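Local coordinates for mandelate racemase/muconate lactonizing enzyme-like protein (Rubrobacter xylanophilus DSM 9941, PDB 3CYJ) that is of unknown function but belongs to the enolase superfamily, pairing a mandelate racemase-like N-terminal domain with a barrel domain that holds a sodium ion, at residues R10-Y16 against M36-H42; G43-L49 against D111-L116; G197-R201 against E222-D228; A204-G209 against L235-P240. One frame throughout, in Å; residues are numbered along the deposited sequence.

Contact 1 (R10-Y16 against M36-H42)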
loop_
_atom_site.group_PDB
_atom_site.type_symbol
_atom_site.label_atom_id
_atom_site.label_comp_id
_atom_site.label_asym_id
_atom_site.label_seq_id
_atom_site.Cartn_x
_atom_site.Cartn_y
_atom_site.Cartn_z
ATOM N N ARG A 10 -23.145 28.314 -37.238
ATOM C CA ARG A 10 -23.572 27.125 -37.911
ATOM C C ARG A 10 -22.451 26.075 -37.913
ATOM O O ARG A 10 -21.299 26.402 -38.152
ATOM C CB ARG A 10 -23.958 27.527 -39.343
ATOM C CG ARG A 10 -24.498 26.415 -40.219
ATOM C CD ARG A 10 -25.136 26.960 -41.507
ATOM N NE ARG A 10 -24.233 27.751 -42.347
ATOM C CZ ARG A 10 -23.530 27.232 -43.340
ATOM N NH1 ARG A 10 -23.609 25.919 -43.572
ATOM N NH2 ARG A 10 -22.744 28.014 -44.081
ATOM N N LEU A 11 -22.808 24.817 -37.658
ATOM C CA LEU A 11 -21.876 23.701 -37.809
ATOM C C LEU A 11 -22.289 22.833 -38.972
ATOM O O LEU A 11 -23.450 22.497 -39.078
ATOM C CB LEU A 11 -21.901 22.813 -36.572
ATOM C CG LEU A 11 -21.277 23.229 -35.272
ATOM C CD1 LEU A 11 -21.140 21.901 -34.531
ATOM C CD2 LEU A 11 -19.960 23.913 -35.551
ATOM N N GLU A 12 -21.354 22.466 -39.830
ATOM C CA GLU A 12 -21.653 21.530 -40.906
ATOM C C GLU A 12 -20.837 20.272 -40.669
ATOM O O GLU A 12 -19.652 20.348 -40.422
ATOM C CB GLU A 12 -21.250 22.066 -42.296
ATOM C CG GLU A 12 -21.626 23.505 -42.597
ATOM C CD GLU A 12 -21.095 23.966 -43.978
ATOM O OE1 GLU A 12 -21.955 24.251 -44.884
ATOM O OE2 GLU A 12 -19.836 24.029 -44.162
ATOM N N VAL A 13 -21.467 19.122 -40.810
ATOM C CA VAL A 13 -20.804 17.863 -40.604
ATOM C C VAL A 13 -20.864 17.055 -41.903
ATOM O O VAL A 13 -21.886 17.029 -42.556
ATOM C CB VAL A 13 -21.514 17.017 -39.453
ATOM C CG1 VAL A 13 -20.660 15.841 -39.067
ATOM C CG2 VAL A 13 -21.791 17.867 -38.254
ATOM N N SER A 14 -19.771 16.370 -42.231
ATOM C CA SER A 14 -19.690 15.523 -43.403
ATOM C C SER A 14 -18.641 14.465 -43.127
ATOM O O SER A 14 -17.900 14.583 -42.165
ATOM C CB SER A 14 -19.371 16.354 -44.659
ATOM O OG SER A 14 -18.134 17.048 -44.542
ATOM N N ALA A 15 -18.596 13.413 -43.934
ATOM C CA ALA A 15 -17.722 12.290 -43.669
ATOM C C ALA A 15 -17.188 11.783 -44.973
ATOM O O ALA A 15 -17.840 11.889 -46.017
ATOM C CB ALA A 15 -18.472 11.155 -42.923
ATOM N N TYR A 16 -15.992 11.221 -44.924
ATOM C CA TYR A 16 -15.323 10.715 -46.118
ATOM C C TYR A 16 -14.661 9.422 -45.750
ATOM O O TYR A 16 -14.067 9.291 -44.648
ATOM C CB TYR A 16 -14.288 11.723 -46.621
ATOM C CG TYR A 16 -14.884 13.096 -46.679
ATOM C CD1 TYR A 16 -15.578 13.542 -47.827
ATOM C CD2 TYR A 16 -14.838 13.925 -45.567
ATOM C CE1 TYR A 16 -16.177 14.784 -47.865
ATOM C CE2 TYR A 16 -15.432 15.148 -45.576
ATOM C CZ TYR A 16 -16.105 15.595 -46.737
ATOM O OH TYR A 16 -16.696 16.860 -46.732
ATOM N N MET A 36 -12.928 9.718 -42.126
ATOM C CA MET A 36 -12.807 10.984 -41.486
ATOM C C MET A 36 -14.153 11.671 -41.329
ATOM O O MET A 36 -14.919 11.793 -42.282
ATOM C CB MET A 36 -11.831 11.884 -42.260
ATOM C CG MET A 36 -11.544 13.223 -41.575
ATOM S SD MET A 36 -10.808 14.485 -42.724
ATOM C CE MET A 36 -9.200 13.854 -42.813
ATOM N N ILE A 37 -14.455 12.145 -40.126
ATOM C CA ILE A 37 -15.659 12.921 -39.957
ATOM C C ILE A 37 -15.226 14.372 -39.820
ATOM O O ILE A 37 -14.342 14.664 -39.027
ATOM C CB ILE A 37 -16.525 12.437 -38.753
ATOM C CG1 ILE A 37 -16.899 10.948 -38.916
ATOM C CG2 ILE A 37 -17.768 13.311 -38.604
ATOM C CD1 ILE A 37 -15.803 9.968 -38.423
ATOM N N LEU A 38 -15.848 15.273 -40.589
ATOM C CA LEU A 38 -15.334 16.627 -40.711
ATOM C C LEU A 38 -16.376 17.612 -40.223
ATOM O O LEU A 38 -17.536 17.542 -40.645
ATOM C CB LEU A 38 -14.934 16.952 -42.181
ATOM C CG LEU A 38 -14.419 18.427 -42.357
ATOM C CD1 LEU A 38 -12.957 18.656 -41.852
ATOM C CD2 LEU A 38 -14.604 18.848 -43.778
ATOM N N VAL A 39 -15.983 18.492 -39.311
ATOM C CA VAL A 39 -16.875 19.529 -38.837
ATOM C C VAL A 39 -16.392 20.886 -39.349
ATOM O O VAL A 39 -15.165 21.191 -39.322
ATOM C CB VAL A 39 -16.978 19.514 -37.268
ATOM C CG1 VAL A 39 -17.858 20.651 -36.717
ATOM C CG2 VAL A 39 -17.471 18.137 -36.781
ATOM N N GLU A 40 -17.336 21.682 -39.854
ATOM C CA GLU A 40 -17.000 23.064 -40.165
ATOM C C GLU A 40 -17.838 23.990 -39.358
ATOM O O GLU A 40 -19.103 23.879 -39.341
ATOM C CB GLU A 40 -17.095 23.389 -41.654
ATOM C CG GLU A 40 -16.194 22.476 -42.493
ATOM C CD GLU A 40 -16.090 22.969 -43.939
ATOM O OE1 GLU A 40 -16.959 23.798 -44.291
ATOM O OE2 GLU A 40 -15.164 22.555 -44.702
ATOM N N ALA A 41 -17.120 24.888 -38.673
ATOM C CA ALA A 41 -17.752 25.894 -37.835
ATOM C C ALA A 41 -17.669 27.262 -38.488
ATOM O O ALA A 41 -16.564 27.758 -38.791
ATOM C CB ALA A 41 -17.134 25.938 -36.459
ATOM N N HIS A 42 -18.847 27.854 -38.685
ATOM C CA HIS A 42 -19.015 29.131 -39.372
ATOM C C HIS A 42 -19.359 30.140 -38.341
ATOM O O HIS A 42 -20.298 29.905 -37.560
ATOM C CB HIS A 42 -20.190 29.047 -40.347
ATOM C CG HIS A 42 -19.898 28.216 -41.548
ATOM N ND1 HIS A 42 -20.053 26.846 -41.554
ATOM C CD2 HIS A 42 -19.410 28.547 -42.766
ATOM C CE1 HIS A 42 -19.684 26.364 -42.734
ATOM N NE2 HIS A 42 -19.288 27.375 -43.487
#
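Arg10 and His42 start a ladder of eight backbone hydrogen bonds that runs to Tyr16 and Met36. The hydrogen-bonded pairs are Arg10-His42, Glu12-Glu40, Ser14-Leu38 and Tyr16-Met36, each joined by two N-H...O bonds. In the middle they are short, 2.7 Å from Glu12 N to Glu40 O; at the near end Arg10 N to His42 O stretches to 3.3 Å. Between them sit the non-hydrogen-bonded pairs, where CA-H groups point at carbonyls, as Leu11 CA does at Glu40 O, 3.2 Å away.

These are neighbouring strands of the antiparallel sheet of the enolase-type N-terminal domain, and strand 46-53 continues the sheet beyond 36-42. One face, carrying Leu11, Val13, Ala15, Ile37, Val39 and Ala41, packs under helices 57-70 and 97-116. There Leu11 CD2 lies 3.6 Å from Ala41 CB, and Val13 runs alongside Ile37, CG1 to CG2.

The other face is mostly polar. The Arg10 guanidinium stacks over one face of the His42 ring, planes 20° apart; CG anti to the backbone N (chi1 -178°) and a bend at chi3 fold it there. Its NH1 also bridges to Glu12 OE1 at 2.7 Å, which would help offset the charge where the Glu12 and Glu40 carboxylates draw close. Tyr16 turns its ring edge to Leu38 CB, 3.9 Å from CE2, while its OH shares a hydrogen bond with Ser14 OG.

Contact 2 (G43-L49 against D111-L116)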
loop_
_atom_site.group_PDB
_atom_site.type_symbol
_atom_site.label_atom_id
_atom_site.label_comp_id
_atom_site.label_asym_id
_atom_site.label_seq_id
_atom_site.Cartn_x
_atom_site.Cartn_y
_atom_site.Cartn_z
ATOM N N GLY A 43 -18.613 31.250 -38.310
ATOM C CA GLY A 43 -18.961 32.320 -37.385
ATOM C C GLY A 43 -18.115 33.547 -37.591
ATOM O O GLY A 43 -17.028 33.452 -38.145
ATOM N N GLY A 44 -18.641 34.709 -37.186
ATOM C CA GLY A 44 -17.966 36.012 -37.303
ATOM C C GLY A 44 -17.317 36.322 -38.652
ATOM O O GLY A 44 -16.337 37.077 -38.685
ATOM N N GLY A 45 -17.853 35.760 -39.748
ATOM C CA GLY A 45 -17.275 35.954 -41.087
ATOM C C GLY A 45 -16.166 34.981 -41.488
ATOM O O GLY A 45 -15.685 34.995 -42.635
ATOM N N ARG A 46 -15.761 34.121 -40.549
ATOM C CA ARG A 46 -14.755 33.094 -40.842
ATOM C C ARG A 46 -15.314 31.645 -40.748
ATOM O O ARG A 46 -16.488 31.424 -40.391
ATOM C CB ARG A 46 -13.511 33.292 -39.945
ATOM C CG ARG A 46 -12.895 34.707 -40.020
ATOM C CD ARG A 46 -12.136 34.877 -41.335
ATOM N NE ARG A 46 -10.998 35.809 -41.270
ATOM C CZ ARG A 46 -10.123 35.985 -42.270
ATOM N NH1 ARG A 46 -10.258 35.309 -43.420
ATOM N NH2 ARG A 46 -9.100 36.819 -42.117
ATOM N N LYS A 47 -14.456 30.675 -41.069
ATOM C CA LYS A 47 -14.796 29.255 -40.948
ATOM C C LYS A 47 -13.674 28.337 -40.404
ATOM O O LYS A 47 -12.571 28.271 -40.924
ATOM C CB LYS A 47 -15.385 28.737 -42.244
ATOM C CG LYS A 47 -15.026 27.299 -42.604
ATOM C CD LYS A 47 -15.828 26.824 -43.824
ATOM C CE LYS A 47 -15.094 27.038 -45.176
ATOM N NZ LYS A 47 -13.778 26.295 -45.293
ATOM N N GLY A 48 -13.952 27.640 -39.322
ATOM C CA GLY A 48 -12.964 26.717 -38.776
ATOM C C GLY A 48 -13.275 25.286 -39.189
ATOM O O GLY A 48 -14.450 24.880 -39.398
ATOM N N LEU A 49 -12.237 24.500 -39.326
ATOM C CA LEU A 49 -12.512 23.091 -39.442
ATOM C C LEU A 49 -11.738 22.200 -38.439
ATOM O O LEU A 49 -10.629 22.531 -37.989
ATOM C CB LEU A 49 -12.450 22.644 -40.905
ATOM C CG LEU A 49 -11.243 21.907 -41.434
ATOM C CD1 LEU A 49 -10.945 22.453 -42.906
ATOM C CD2 LEU A 49 -10.127 22.103 -40.425
ATOM N N ASP A 111 -9.850 26.190 -34.382
ATOM C CA ASP A 111 -9.528 26.652 -35.747
ATOM C C ASP A 111 -10.271 27.965 -36.039
ATOM O O ASP A 111 -9.682 28.976 -36.434
ATOM C CB ASP A 111 -9.870 25.614 -36.795
ATOM C CG ASP A 111 -9.182 25.901 -38.170
ATOM O OD1 ASP A 111 -8.033 26.426 -38.204
ATOM O OD2 ASP A 111 -9.768 25.594 -39.225
ATOM N N LEU A 112 -11.574 27.961 -35.822
ATOM C CA LEU A 112 -12.344 29.180 -35.974
ATOM C C LEU A 112 -11.801 30.334 -35.113
ATOM O O LEU A 112 -11.663 31.434 -35.609
ATOM C CB LEU A 112 -13.838 28.926 -35.694
ATOM C CG LEU A 112 -14.753 30.145 -35.842
ATOM C CD1 LEU A 112 -14.755 30.618 -37.343
ATOM C CD2 LEU A 112 -16.205 29.904 -35.225
ATOM N N LYS A 113 -11.547 30.114 -33.822
ATOM C CA LYS A 113 -11.016 31.194 -33.003
ATOM C C LYS A 113 -9.688 31.733 -33.604
ATOM O O LYS A 113 -9.508 32.918 -33.710
ATOM C CB LYS A 113 -10.839 30.793 -31.534
ATOM C CG LYS A 113 -10.303 31.941 -30.615
ATOM C CD LYS A 113 -9.596 31.441 -29.329
ATOM C CE LYS A 113 -9.450 32.553 -28.247
ATOM N NZ LYS A 113 -8.392 32.257 -27.183
ATOM N N ALA A 114 -8.793 30.851 -34.012
ATOM C CA ALA A 114 -7.481 31.253 -34.477
ATOM C C ALA A 114 -7.588 32.156 -35.739
ATOM O O ALA A 114 -6.947 33.225 -35.813
ATOM C CB ALA A 114 -6.622 30.010 -34.750
ATOM N N ARG A 115 -8.402 31.694 -36.696
ATOM C CA ARG A 115 -8.824 32.424 -37.910
ATOM C C ARG A 115 -9.460 33.794 -37.657
ATOM O O ARG A 115 -9.063 34.758 -38.303
ATOM C CB ARG A 115 -9.711 31.553 -38.818
ATOM C CG ARG A 115 -8.879 30.509 -39.523
ATOM C CD ARG A 115 -9.686 29.390 -40.146
ATOM N NE ARG A 115 -8.830 28.348 -40.741
ATOM C CZ ARG A 115 -8.174 28.457 -41.906
ATOM N NH1 ARG A 115 -8.217 29.586 -42.596
ATOM N NH2 ARG A 115 -7.447 27.453 -42.379
ATOM N N LEU A 116 -10.372 33.897 -36.689
ATOM C CA LEU A 116 -10.943 35.195 -36.298
ATOM C C LEU A 116 -9.882 36.142 -35.769
ATOM O O LEU A 116 -10.026 37.373 -35.848
ATOM C CB LEU A 116 -12.039 35.058 -35.223
ATOM C CG LEU A 116 -13.378 34.431 -35.616
ATOM C CD1 LEU A 116 -14.196 34.146 -34.332
ATOM C CD2 LEU A 116 -14.132 35.322 -36.649
#
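Gly48 and Leu112 bring their backbones together where strand 46-49 runs against the last turns of helix 97-116, the two axes 6.4 Å apart at 144°. The strand is the outermost one, within this chain, of the N-terminal domain's antiparallel sheet, entered through a type I' beta hairpin turn from Gly43 to Arg46, and the helix packs on that sheet. Gly48, with no side chain between, sets its CA 3.5 Å from Leu112 N.

From here toward the turn the helix sends two leucines to the strand. Leu112, with CG anti to its backbone N (chi1 -179°), lays CD1 against the Arg46 carbonyl and CB. Leu116 CD2 reaches the turn, 3.5 Å from Gly44 O, and also touches Arg46 CG. Arg115 stretches out over the strand until its CD sits 3.2 Å from Lys47 O, and its NE makes weak bonds back to both Asp111 oxygens.

Asp111 carries the one hydrogen bond between the segments. OD1 takes a second partner, Leu350 N; OD2 presents its anti lone pair to Leu49 N at 2.7 Å, almost straight at 173°.

Contact 3 (G197-R201 against E222-D228). With NA (sodium ion), chain E.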
loop_
_atom_site.group_PDB
_atom_site.type_symbol
_atom_site.label_atom_id
_atom_site.label_comp_id
_atom_site.label_asym_id
_atom_site.label_seq_id
_atom_site.Cartn_x
_atom_site.Cartn_y
_atom_site.Cartn_z
ATOM N N GLY A 197 -2.047 -4.309 -28.076
ATOM C CA GLY A 197 -2.625 -5.201 -27.062
ATOM C C GLY A 197 -2.613 -6.692 -27.377
ATOM O O GLY A 197 -3.400 -7.450 -26.816
ATOM N N ALA A 198 -1.705 -7.119 -28.249
ATOM C CA ALA A 198 -1.721 -8.494 -28.736
ATOM C C ALA A 198 -1.242 -9.569 -27.770
ATOM O O ALA A 198 -1.528 -10.752 -27.999
ATOM C CB ALA A 198 -0.925 -8.589 -30.068
ATOM N N TYR A 199 -0.472 -9.187 -26.749
ATOM C CA TYR A 199 0.179 -10.137 -25.845
ATOM C C TYR A 199 -0.481 -10.312 -24.467
ATOM O O TYR A 199 -1.100 -9.391 -23.943
ATOM C CB TYR A 199 1.623 -9.665 -25.553
ATOM C CG TYR A 199 2.525 -9.467 -26.758
ATOM C CD1 TYR A 199 2.581 -10.402 -27.797
ATOM C CD2 TYR A 199 3.357 -8.335 -26.835
ATOM C CE1 TYR A 199 3.440 -10.197 -28.937
ATOM C CE2 TYR A 199 4.235 -8.152 -27.891
ATOM C CZ TYR A 199 4.267 -9.064 -28.952
ATOM O OH TYR A 199 5.123 -8.807 -29.979
ATOM N N THR A 200 -0.296 -11.477 -23.868
ATOM C CA THR A 200 -0.500 -11.676 -22.434
ATOM C C THR A 200 0.675 -11.063 -21.727
ATOM O O THR A 200 1.658 -10.689 -22.357
ATOM C CB THR A 200 -0.480 -13.199 -22.054
ATOM O OG1 THR A 200 0.844 -13.777 -22.315
ATOM C CG2 THR A 200 -1.564 -13.971 -22.836
ATOM N N ARG A 201 0.603 -10.982 -20.407
ATOM C CA ARG A 201 1.620 -10.324 -19.589
ATOM C C ARG A 201 3.024 -10.917 -19.781
ATOM O O ARG A 201 3.980 -10.183 -20.041
ATOM C CB ARG A 201 1.208 -10.394 -18.080
ATOM C CG ARG A 201 -0.090 -9.665 -17.736
ATOM C CD ARG A 201 -0.574 -9.827 -16.281
ATOM N NE ARG A 201 -1.730 -8.924 -16.085
ATOM C CZ ARG A 201 -2.496 -8.850 -14.988
ATOM N NH1 ARG A 201 -2.295 -9.659 -13.970
ATOM N NH2 ARG A 201 -3.525 -8.018 -14.949
ATOM N N GLU A 222 1.554 -0.502 -26.166
ATOM C CA GLU A 222 0.394 -1.366 -25.977
ATOM C C GLU A 222 0.724 -2.853 -25.972
ATOM O O GLU A 222 0.078 -3.646 -26.673
ATOM C CB GLU A 222 -0.664 -1.066 -27.031
ATOM C CG GLU A 222 -1.401 0.257 -26.722
ATOM C CD GLU A 222 -2.394 0.708 -27.830
ATOM O OE1 GLU A 222 -2.452 0.079 -28.913
ATOM O OE2 GLU A 222 -3.108 1.723 -27.619
ATOM N N PRO A 223 1.692 -3.245 -25.117
ATOM C CA PRO A 223 2.059 -4.654 -25.142
ATOM C C PRO A 223 0.857 -5.513 -24.686
ATOM O O PRO A 223 0.668 -6.620 -25.197
ATOM C CB PRO A 223 3.195 -4.743 -24.136
ATOM C CG PRO A 223 2.958 -3.547 -23.153
ATOM C CD PRO A 223 2.341 -2.471 -24.011
ATOM N N VAL A 224 0.100 -5.021 -23.699
ATOM C CA VAL A 224 -1.096 -5.713 -23.237
ATOM C C VAL A 224 -2.282 -4.791 -23.448
ATOM O O VAL A 224 -2.086 -3.608 -23.775
ATOM C CB VAL A 224 -1.013 -6.153 -21.736
ATOM C CG1 VAL A 224 0.060 -7.198 -21.552
ATOM C CG2 VAL A 224 -0.839 -4.939 -20.790
ATOM N N SER A 225 -3.501 -5.294 -23.245
ATOM C CA SER A 225 -4.654 -4.366 -23.258
ATOM C C SER A 225 -4.406 -3.157 -22.386
ATOM O O SER A 225 -3.988 -3.310 -21.240
ATOM C CB SER A 225 -5.895 -5.011 -22.731
ATOM O OG SER A 225 -6.873 -3.987 -22.478
ATOM N N SER A 226 -4.683 -1.952 -22.901
ATOM C CA SER A 226 -4.414 -0.734 -22.122
ATOM C C SER A 226 -5.420 -0.563 -20.984
ATOM O O SER A 226 -5.225 0.308 -20.116
ATOM C CB SER A 226 -4.418 0.525 -23.003
ATOM N N GLU A 227 -6.491 -1.369 -20.994
ATOM C CA GLU A 227 -7.328 -1.517 -19.793
ATOM C C GLU A 227 -6.594 -2.312 -18.727
ATOM O O GLU A 227 -6.968 -2.260 -17.566
ATOM C CB GLU A 227 -8.649 -2.220 -20.125
ATOM C CG GLU A 227 -9.825 -1.252 -20.384
ATOM C CD GLU A 227 -10.772 -1.084 -19.179
ATOM O OE1 GLU A 227 -10.341 -0.517 -18.142
ATOM O OE2 GLU A 227 -11.952 -1.515 -19.274
ATOM N N ASP A 228 -5.548 -3.046 -19.108
ATOM C CA ASP A 228 -4.810 -3.876 -18.145
ATOM C C ASP A 228 -3.675 -3.118 -17.481
ATOM O O ASP A 228 -2.523 -3.320 -17.825
ATOM C CB ASP A 228 -4.274 -5.166 -18.805
ATOM C CG ASP A 228 -3.521 -6.062 -17.813
ATOM O OD1 ASP A 228 -3.688 -5.876 -16.602
ATOM O OD2 ASP A 228 -2.748 -6.958 -18.232
HETATM NA NA NA E . -1.311 1.628 -30.830
#
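Arg201 reaches across to Asp228 with its chain fully extended, and the pair ties two loops together. From CB, CG leaves anti to the carbonyl carbon (chi1 -63°) and passes 3.8 Å from Asp228 OD2; CD follows at 4.1 Å from the same oxygen. NE then donates to Asp228 OD2 at 3.1 Å; that oxygen lies in the guanidinium plane and is met on its syn lone pair. CZ comes 3.6 Å from Asp228 OD1, and NH2 closes the fork on Asp228 OD1 at 2.7 Å, somewhat out of the carboxylate plane. The two flat groups are nearly coplanar, so this is a side-on, two-nitrogen salt bridge. OD1 also takes Gly231 N, capping helix 229-238.

The backbones are joined by Gly197 N to Glu222 O, 2.6 Å, and Tyr199 N to Pro223 O, 3.2 Å. Val224 CG1 presses on the Tyr199 carbonyl, and Tyr199 CB sits over Pro223 O. His290 of a neighbouring subunit packs on Arg201.

Glu222 runs the other way, and its OE1 binds the sodium ion at 2.7 Å, alongside Asp194 and Glu221. Acidic residues gathered round a metal at and just past the C-terminal ends of successive barrel strands are typical of the enolase superfamily.

Contact 4 (A204-G209 against L235-P240)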
loop_
_atom_site.group_PDB
_atom_site.type_symbol
_atom_site.label_atom_id
_atom_site.label_comp_id
_atom_site.label_asym_id
_atom_site.label_seq_id
_atom_site.Cartn_x
_atom_site.Cartn_y
_atom_site.Cartn_z
ATOM N N ALA A 204 4.392 -10.575 -23.360
ATOM C CA ALA A 204 4.918 -9.242 -23.584
ATOM C C ALA A 204 6.307 -9.090 -22.911
ATOM O O ALA A 204 7.224 -8.546 -23.485
ATOM C CB ALA A 204 3.924 -8.186 -23.062
ATOM N N LEU A 205 6.456 -9.576 -21.683
ATOM C CA LEU A 205 7.768 -9.515 -21.028
ATOM C C LEU A 205 8.806 -10.253 -21.865
ATOM O O LEU A 205 9.885 -9.737 -22.070
ATOM C CB LEU A 205 7.746 -10.052 -19.597
ATOM C CG LEU A 205 9.062 -9.943 -18.763
ATOM C CD1 LEU A 205 9.572 -8.518 -18.599
ATOM C CD2 LEU A 205 8.822 -10.527 -17.354
ATOM N N TYR A 206 8.479 -11.426 -22.397
ATOM C CA TYR A 206 9.435 -12.146 -23.269
ATOM C C TYR A 206 9.849 -11.277 -24.470
ATOM O O TYR A 206 11.051 -11.137 -24.773
ATOM C CB TYR A 206 8.885 -13.506 -23.735
ATOM C CG TYR A 206 9.746 -14.090 -24.816
ATOM C CD1 TYR A 206 10.887 -14.819 -24.492
ATOM C CD2 TYR A 206 9.454 -13.868 -26.178
ATOM C CE1 TYR A 206 11.716 -15.307 -25.485
ATOM C CE2 TYR A 206 10.262 -14.345 -27.156
ATOM C CZ TYR A 206 11.391 -15.075 -26.810
ATOM O OH TYR A 206 12.227 -15.547 -27.795
ATOM N N TRP A 207 8.856 -10.679 -25.142
ATOM C CA TRP A 207 9.111 -9.953 -26.386
ATOM C C TRP A 207 9.823 -8.637 -26.188
ATOM O O TRP A 207 10.587 -8.260 -27.038
ATOM C CB TRP A 207 7.849 -9.752 -27.240
ATOM C CG TRP A 207 7.464 -11.026 -27.914
ATOM C CD1 TRP A 207 6.379 -11.824 -27.620
ATOM C CD2 TRP A 207 8.204 -11.707 -28.943
ATOM N NE1 TRP A 207 6.400 -12.937 -28.408
ATOM C CE2 TRP A 207 7.511 -12.895 -29.233
ATOM C CE3 TRP A 207 9.365 -11.409 -29.662
ATOM C CZ2 TRP A 207 7.949 -13.808 -30.239
ATOM C CZ3 TRP A 207 9.786 -12.288 -30.650
ATOM C CH2 TRP A 207 9.079 -13.488 -30.921
ATOM N N ALA A 208 9.545 -7.924 -25.098
ATOM C CA ALA A 208 10.290 -6.720 -24.817
ATOM C C ALA A 208 11.816 -7.050 -24.845
ATOM O O ALA A 208 12.591 -6.300 -25.426
ATOM C CB ALA A 208 9.887 -6.102 -23.449
ATOM N N GLY A 209 12.217 -8.152 -24.197
ATOM C CA GLY A 209 13.624 -8.547 -24.119
ATOM C C GLY A 209 14.176 -9.078 -25.453
ATOM O O GLY A 209 15.256 -8.646 -25.900
ATOM N N LEU A 235 5.186 -4.546 -16.808
ATOM C CA LEU A 235 6.158 -4.368 -17.869
ATOM C C LEU A 235 7.018 -3.113 -17.698
ATOM O O LEU A 235 8.180 -3.077 -18.106
ATOM C CB LEU A 235 5.487 -4.341 -19.242
ATOM C CG LEU A 235 5.260 -5.765 -19.709
ATOM C CD1 LEU A 235 3.894 -5.719 -20.251
ATOM C CD2 LEU A 235 6.281 -6.134 -20.785
ATOM N N ARG A 236 6.419 -2.075 -17.122
ATOM C CA ARG A 236 7.182 -0.868 -16.737
ATOM C C ARG A 236 8.313 -1.269 -15.773
ATOM O O ARG A 236 9.462 -0.974 -16.020
ATOM C CB ARG A 236 6.251 0.162 -16.109
ATOM C CG ARG A 236 6.785 1.574 -16.123
ATOM C CD ARG A 236 7.598 1.857 -14.926
ATOM N NE ARG A 236 6.990 1.400 -13.663
ATOM C CZ ARG A 236 6.047 2.037 -12.965
ATOM N NH1 ARG A 236 5.511 3.182 -13.374
ATOM N NH2 ARG A 236 5.637 1.503 -11.839
ATOM N N ASP A 237 7.970 -2.015 -14.724
ATOM C CA ASP A 237 8.927 -2.403 -13.713
ATOM C C ASP A 237 9.938 -3.419 -14.181
ATOM O O ASP A 237 11.054 -3.371 -13.720
ATOM C CB ASP A 237 8.218 -2.993 -12.508
ATOM C CG ASP A 237 7.265 -2.014 -11.839
ATOM O OD1 ASP A 237 7.448 -0.795 -11.979
ATOM O OD2 ASP A 237 6.309 -2.476 -11.176
ATOM N N ARG A 238 9.593 -4.337 -15.084
ATOM C CA ARG A 238 10.455 -5.486 -15.324
ATOM C C ARG A 238 11.127 -5.447 -16.701
ATOM O O ARG A 238 12.118 -6.165 -16.928
ATOM C CB ARG A 238 9.623 -6.790 -15.218
ATOM C CG ARG A 238 9.278 -7.288 -13.816
ATOM C CD ARG A 238 10.482 -7.993 -13.101
ATOM N NE ARG A 238 11.273 -8.908 -13.946
ATOM C CZ ARG A 238 10.913 -10.170 -14.255
ATOM N NH1 ARG A 238 9.756 -10.708 -13.796
ATOM N NH2 ARG A 238 11.718 -10.901 -15.043
ATOM N N GLY A 239 10.582 -4.653 -17.639
ATOM C CA GLY A 239 11.131 -4.603 -18.974
ATOM C C GLY A 239 12.568 -4.057 -19.000
ATOM O O GLY A 239 12.992 -3.395 -18.054
ATOM N N PRO A 240 13.294 -4.276 -20.104
ATOM C CA PRO A 240 14.689 -3.893 -20.253
ATOM C C PRO A 240 14.892 -2.365 -20.202
ATOM O O PRO A 240 13.976 -1.587 -20.614
ATOM C CB PRO A 240 15.058 -4.394 -21.683
ATOM C CG PRO A 240 13.910 -5.114 -22.194
ATOM C CD PRO A 240 12.709 -4.689 -21.389
#
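Two neighbouring helices on the outside of the C-terminal barrel meet here: helix 201-215 and the last turn of helix 229-238, which ends as the chain leaves through Gly239 and Pro240. The packing is almost wholly apolar, apart from the Arg238 guanidinium, and no hydrogen bond links the segments.

Leu235 carries the packing from the second helix. Its CG stands anti to the carbonyl carbon (chi1 -83°), which carries both methyls toward the first helix. CD1 comes to rest 3.7 Å from Ala204 CB, and CD2 lies against the backbone, 3.6 Å from Leu205 N. The small side chains of Ala204 and Ala208 let the helices come this near. Past the helix end, Pro240 takes over: its CD meets Ala208 CB at 3.8 Å, and its CG sits by the Ala208 carbonyl oxygen and Gly209 CA. Pro223 packs on both Ala204 and Leu235 from the loop beside them.

Leu205 projects from the first helix with CG anti to its backbone N, and splits its methyls over Arg238. The Arg238 chain is bent at chi2 and chi3, and its NH1 is held by the carbonyls of Asp237 and Gly239 of a neighbouring subunit, so this contact lies at a subunit interface. Leu205 CD1 touches Arg238 CB at 3.8 Å, while CD2 lies over one face of the guanidinium, off toward its rim, 3.7 Å from NH1.

How the contacts relate
Contacts 1 and 2 share one sheet of the N-terminal domain: strand 33-43 and strand 46-53 are neighbours, joined by Ala41 O to Gly48 N, so contact 2 adds the helix to the sheet contact 1 belongs to. Contacts 3 and 4 lie in the barrel domain, across the chain's centre, their centres 34 to 47 Å from those of the first pair. They share helices 201-215 and 229-238: contact 3 ties the loops leading into them, contact 4 the helices further along. Contacts 1 and 2 are only partly buried; 3 and 4 are buried. Contact 1 is chiefly backbone bonding, contact 2 leucine packing with one aspartate-to-backbone bond, contact 3 salt bridge and metal, contact 4 apolar.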